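Serine acetyltransferase (Entamoeba histolytica, PDB 3Q1X) probably catalyses the O-acetylation of L-serine, a step of cysteine biosynthesis, and binds L-serine in the crystal. Local coordinates at residues 8-11 with 12-16; 53-57 with 58-62. One frame throughout, in Å; residues are numbered along the deposited sequence.

Contact 1: 8-11 with 12-16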
loop_
_atom_site.group_PDB
_atom_site.type_symbol
_atom_site.label_atom_id
_atom_site.label_comp_id
_atom_site.label_asym_id
_atom_site.label_seq_id
_atom_site.Cartn_x
_atom_site.Cartn_y
_atom_site.Cartn_z
ATOM N N ILE A 8 27.143 -11.386 -19.548
ATOM C CA ILE A 8 25.700 -11.194 -19.435
ATOM C C ILE A 8 25.318 -9.754 -19.795
ATOM O O ILE A 8 24.343 -9.538 -20.510
ATOM C CB ILE A 8 25.155 -11.629 -18.036
ATOM C CG1 ILE A 8 25.340 -13.145 -17.815
ATOM C CG2 ILE A 8 23.688 -11.228 -17.842
ATOM C CD1 ILE A 8 24.637 -14.057 -18.825
ATOM N N ALA A 9 26.091 -8.775 -19.324
ATOM C CA ALA A 9 25.846 -7.370 -19.670
ATOM C C ALA A 9 26.023 -7.109 -21.161
ATOM O O ALA A 9 25.318 -6.282 -21.738
ATOM C CB ALA A 9 26.750 -6.449 -18.870
ATOM N N HIS A 10 26.976 -7.811 -21.775
ATOM C CA HIS A 10 27.157 -7.736 -23.220
ATOM C C HIS A 10 25.912 -8.226 -23.972
ATOM O O HIS A 10 25.459 -7.557 -24.902
ATOM C CB HIS A 10 28.399 -8.506 -23.676
ATOM C CG HIS A 10 28.572 -8.522 -25.163
ATOM N ND1 HIS A 10 28.963 -7.410 -25.878
ATOM C CD2 HIS A 10 28.374 -9.504 -26.075
ATOM C CE1 HIS A 10 29.010 -7.711 -27.164
ATOM N NE2 HIS A 10 28.658 -8.975 -27.310
ATOM N N GLN A 11 25.378 -9.382 -23.571
ATOM C CA GLN A 11 24.176 -9.958 -24.189
ATOM C C GLN A 11 22.956 -9.044 -24.026
ATOM O O GLN A 11 22.267 -8.751 -25.003
ATOM C CB GLN A 11 23.881 -11.371 -23.657
ATOM C CG GLN A 11 22.567 -11.952 -24.192
ATOM C CD GLN A 11 22.404 -13.446 -23.956
ATOM O OE1 GLN A 11 23.125 -14.054 -23.163
ATOM N NE2 GLN A 11 21.425 -14.040 -24.636
ATOM N N LEU A 12 22.717 -8.591 -22.797
ATOM C CA LEU A 12 21.636 -7.645 -22.493
ATOM C C LEU A 12 21.763 -6.345 -23.300
ATOM O O LEU A 12 20.761 -5.790 -23.769
ATOM C CB LEU A 12 21.598 -7.345 -20.991
ATOM C CG LEU A 12 21.100 -8.441 -20.039
ATOM C CD1 LEU A 12 21.346 -8.038 -18.586
ATOM C CD2 LEU A 12 19.628 -8.782 -20.250
ATOM N N TYR A 13 22.993 -5.872 -23.476
ATOM C CA TYR A 13 23.223 -4.665 -24.269
ATOM C C TYR A 13 22.868 -4.855 -25.746
ATOM O O TYR A 13 22.243 -3.978 -26.358
ATOM C CB TYR A 13 24.664 -4.171 -24.112
ATOM C CG TYR A 13 24.949 -2.904 -24.886
ATOM C CD1 TYR A 13 24.411 -1.682 -24.483
ATOM C CD2 TYR A 13 25.751 -2.931 -26.028
ATOM C CE1 TYR A 13 24.665 -0.514 -25.199
ATOM C CE2 TYR A 13 26.013 -1.771 -26.748
ATOM C CZ TYR A 13 25.468 -0.567 -26.326
ATOM O OH TYR A 13 25.724 0.581 -27.036
ATOM N N GLU A 14 23.273 -5.995 -26.307
ATOM C CA GLU A 14 22.969 -6.351 -27.694
ATOM C C GLU A 14 21.464 -6.512 -27.915
ATOM O O GLU A 14 20.937 -6.132 -28.966
ATOM C CB GLU A 14 23.714 -7.629 -28.096
ATOM C CG GLU A 14 25.204 -7.426 -28.391
ATOM C CD GLU A 14 25.458 -6.525 -29.598
ATOM O OE1 GLU A 14 24.950 -6.831 -30.699
ATOM O OE2 GLU A 14 26.173 -5.510 -29.445
ATOM N N MET A 15 20.782 -7.077 -26.919
ATOM C CA MET A 15 19.324 -7.185 -26.946
ATOM C C MET A 15 18.692 -5.797 -26.946
ATOM O O MET A 15 17.779 -5.531 -27.727
ATOM C CB MET A 15 18.821 -8.001 -25.758
ATOM C CG MET A 15 19.121 -9.487 -25.876
ATOM S SD MET A 15 19.044 -10.302 -24.280
ATOM C CE MET A 15 17.317 -10.734 -24.207
ATOM N N TYR A 16 19.194 -4.919 -26.078
ATOM C CA TYR A 16 18.755 -3.522 -26.027
ATOM C C TYR A 16 18.881 -2.854 -27.402
ATOM O O TYR A 16 17.933 -2.235 -27.880
ATOM C CB TYR A 16 19.533 -2.766 -24.942
ATOM C CG TYR A 16 19.567 -1.253 -25.082
ATOM C CD1 TYR A 16 18.526 -0.455 -24.597
ATOM C CD2 TYR A 16 20.663 -0.617 -25.673
ATOM C CE1 TYR A 16 18.569 0.941 -24.723
ATOM C CE2 TYR A 16 20.716 0.771 -25.802
ATOM C CZ TYR A 16 19.670 1.545 -25.325
ATOM O OH TYR A 16 19.731 2.917 -25.453
#
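H10 and E14, I8 and L12, and Q11 and M15 meet one turn apart along helix 2-18, the first helix of the chain, in a local i to i+4 contact. Four successive backbone hydrogen bonds carry it. L12 N reaches I8 O at 3.0 Å in a nearly straight bond, and Y13 N reaches A9 O at 2.9 Å with more bend. E14 N to H10 O and M15 N to Q11 O continue the series.

Three side-chain pairs meet at the same four-residue spacing. The H10 ring has the methylene of E14 over one face. E14 CG lies 4.2 Å from the ring centroid and is displaced toward the rim, on the side of NE2 and CE1. This is a CH-pi contact. E14 CG stands anti to its carbonyl carbon (chi1 -77°), which carries it back over the ring, and the bend at chi2 then sets the carboxylate plane 25° from the ring. E14 OE2 and H10 NE2 remain 4.8 Å apart, so the acid makes no direct bond to the imidazole. H10 ND1 is probably hydrogen-bonded to E58 OE1.

I8 and L12 touch through methyl groups. With L12 CG opposite its carbonyl carbon (chi1 -72°), the chain runs back along the helix until CD1 meets I8 CG2, 4.0 Å away. I8 also packs on L65 of helix 59-79. Elsewhere on the helix, M15 SD lies 3.9 Å from Q11 CG, and both side chains touch R101 of helix 82-113. The helix therefore has neighbours in both 59-79 and 82-113. Regular i to i+4 bonding with side chains paired at the same spacing is the pattern of an alpha-helix, here packed within the helical N-terminal part of a serine acetyltransferase.

Contact 2: 53-57 with 58-62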
loop_
_atom_site.group_PDB
_atom_site.type_symbol
_atom_site.label_atom_id
_atom_site.label_comp_id
_atom_site.label_asym_id
_atom_site.label_seq_id
_atom_site.Cartn_x
_atom_site.Cartn_y
_atom_site.Cartn_z
ATOM N N HIS A 53 20.505 9.551 -21.442
ATOM C CA HIS A 53 20.912 8.943 -22.721
ATOM C C HIS A 53 22.423 8.967 -22.964
ATOM O O HIS A 53 22.985 8.023 -23.529
ATOM C CB HIS A 53 20.180 9.608 -23.881
ATOM N N GLN A 54 23.073 10.042 -22.523
ATOM C CA GLN A 54 24.521 10.195 -22.675
ATOM C C GLN A 54 25.333 9.156 -21.886
ATOM O O GLN A 54 26.568 9.133 -21.971
ATOM C CB GLN A 54 24.947 11.624 -22.305
ATOM C CG GLN A 54 25.272 12.536 -23.504
ATOM C CD GLN A 54 24.230 12.488 -24.620
ATOM O OE1 GLN A 54 23.103 12.975 -24.469
ATOM N NE2 GLN A 54 24.614 11.912 -25.759
ATOM N N LYS A 55 24.634 8.283 -21.152
ATOM C CA LYS A 55 25.285 7.336 -20.237
ATOM C C LYS A 55 25.119 5.835 -20.562
ATOM O O LYS A 55 25.771 5.001 -19.939
ATOM C CB LYS A 55 24.850 7.605 -18.788
ATOM C CG LYS A 55 24.921 9.064 -18.357
ATOM C CD LYS A 55 25.130 9.164 -16.855
ATOM C CE LYS A 55 24.513 10.432 -16.286
ATOM N NZ LYS A 55 24.794 10.555 -14.827
ATOM N N ILE A 56 24.265 5.496 -21.528
ATOM C CA ILE A 56 23.981 4.084 -21.871
ATOM C C ILE A 56 24.984 3.498 -22.892
ATOM O O ILE A 56 24.995 3.907 -24.057
ATOM C CB ILE A 56 22.510 3.919 -22.359
ATOM C CG1 ILE A 56 21.543 4.429 -21.281
ATOM C CG2 ILE A 56 22.214 2.462 -22.713
ATOM C CD1 ILE A 56 20.281 5.075 -21.814
ATOM N N THR A 57 25.799 2.527 -22.460
ATOM C CA THR A 57 27.034 2.147 -23.188
ATOM C C THR A 57 27.442 0.655 -23.287
ATOM O O THR A 57 28.295 0.311 -24.109
ATOM C CB THR A 57 28.260 2.895 -22.597
ATOM O OG1 THR A 57 28.233 2.800 -21.166
ATOM C CG2 THR A 57 28.271 4.370 -23.015
ATOM N N GLU A 58 26.826 -0.205 -22.472
ATOM C CA GLU A 58 27.301 -1.578 -22.134
ATOM C C GLU A 58 28.127 -1.560 -20.852
ATOM O O GLU A 58 27.833 -2.306 -19.917
ATOM C CB GLU A 58 28.069 -2.324 -23.247
ATOM C CG GLU A 58 28.657 -3.670 -22.737
ATOM C CD GLU A 58 29.170 -4.626 -23.816
ATOM O OE1 GLU A 58 28.696 -4.576 -24.968
ATOM O OE2 GLU A 58 30.042 -5.460 -23.487
ATOM N N SER A 59 29.156 -0.713 -20.815
ATOM C CA SER A 59 29.950 -0.526 -19.603
ATOM C C SER A 59 29.073 -0.055 -18.448
ATOM O O SER A 59 29.258 -0.491 -17.315
ATOM C CB SER A 59 31.099 0.461 -19.826
ATOM O OG SER A 59 31.800 0.687 -18.610
ATOM N N HIS A 60 28.112 0.819 -18.739
ATOM C CA HIS A 60 27.216 1.302 -17.691
ATOM C C HIS A 60 26.188 0.244 -17.270
ATOM O O HIS A 60 25.861 0.151 -16.087
ATOM C CB HIS A 60 26.539 2.620 -18.075
ATOM C CG HIS A 60 26.380 3.573 -16.924
ATOM N ND1 HIS A 60 26.081 3.156 -15.642
ATOM C CD2 HIS A 60 26.463 4.924 -16.868
ATOM C CE1 HIS A 60 26.001 4.207 -14.846
ATOM N NE2 HIS A 60 26.221 5.293 -15.567
ATOM N N ILE A 61 25.696 -0.551 -18.224
ATOM C CA ILE A 61 24.831 -1.697 -17.904
ATOM C C ILE A 61 25.579 -2.687 -17.002
ATOM O O ILE A 61 25.038 -3.135 -15.981
ATOM C CB ILE A 61 24.264 -2.414 -19.167
ATOM C CG1 ILE A 61 23.275 -1.504 -19.907
ATOM C CG2 ILE A 61 23.571 -3.729 -18.779
ATOM C CD1 ILE A 61 22.669 -2.118 -21.165
ATOM N N ALA A 62 26.822 -3.003 -17.378
ATOM C CA ALA A 62 27.703 -3.844 -16.572
ATOM C C ALA A 62 27.918 -3.281 -15.170
ATOM O O ALA A 62 27.861 -4.022 -14.194
ATOM C CB ALA A 62 29.048 -4.053 -17.272
#
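The start of helix 59-79 is the setting here, where T57 and K55 of the preceding loop meet H60 in its first turn. T57 OG1 accepts a hydrogen bond from H60 N at 3.1 Å, with an N-H...O angle of 149°. The T57 hydroxyl sits between its own backbone N and carbonyl carbon (chi1 47°). From there it faces the first turn of the helix. It also lies 3.5 Å from H60 CB, and the two side chains cross obliquely.

E58 occupies the N-cap position. The hydroxyl that receives H60 N thus belongs to the residue just before the N-cap, and it provides an acceptor for an amide at the helix start. The first intrahelical bond, from A62 N to E58 O, is 2.8 Å long. The E58 side chain extends from the cap with CG anti to its backbone N (chi1 173°), and its carboxylate is directed at H10 of helix 2-18.

H60 turns its side chain back over the loop. K55 O approaches the rim of the imidazole, roughly level with the ring, 3.1 Å from H60 CD2. K55 CB is 3.7 Å from the same carbon. K55 NZ stays 5.5 Å from H60 NE2. H60 also touches M51, which in turn packs against I56.

From the N terminus, contact 1 comes first, within helix 2-18. Contact 2 follows in series, where the loop after helix 47-50 enters helix 59-79. Each is local, so neither closes a long loop, and they neither nest nor cross. Their centres lie about 11 Å apart, and the two segments of chain touch directly. E58 OE1 meets H10 ND1 at 3.0 Å, a probable hydrogen bond. The Y13 ring packs on the T57-E58 backbone, and A9 CB packs on A62 CA. Helix 2-18 is thus joined to the start of helix 59-79 through one polar link and two packing contacts, of Y13 and of A9.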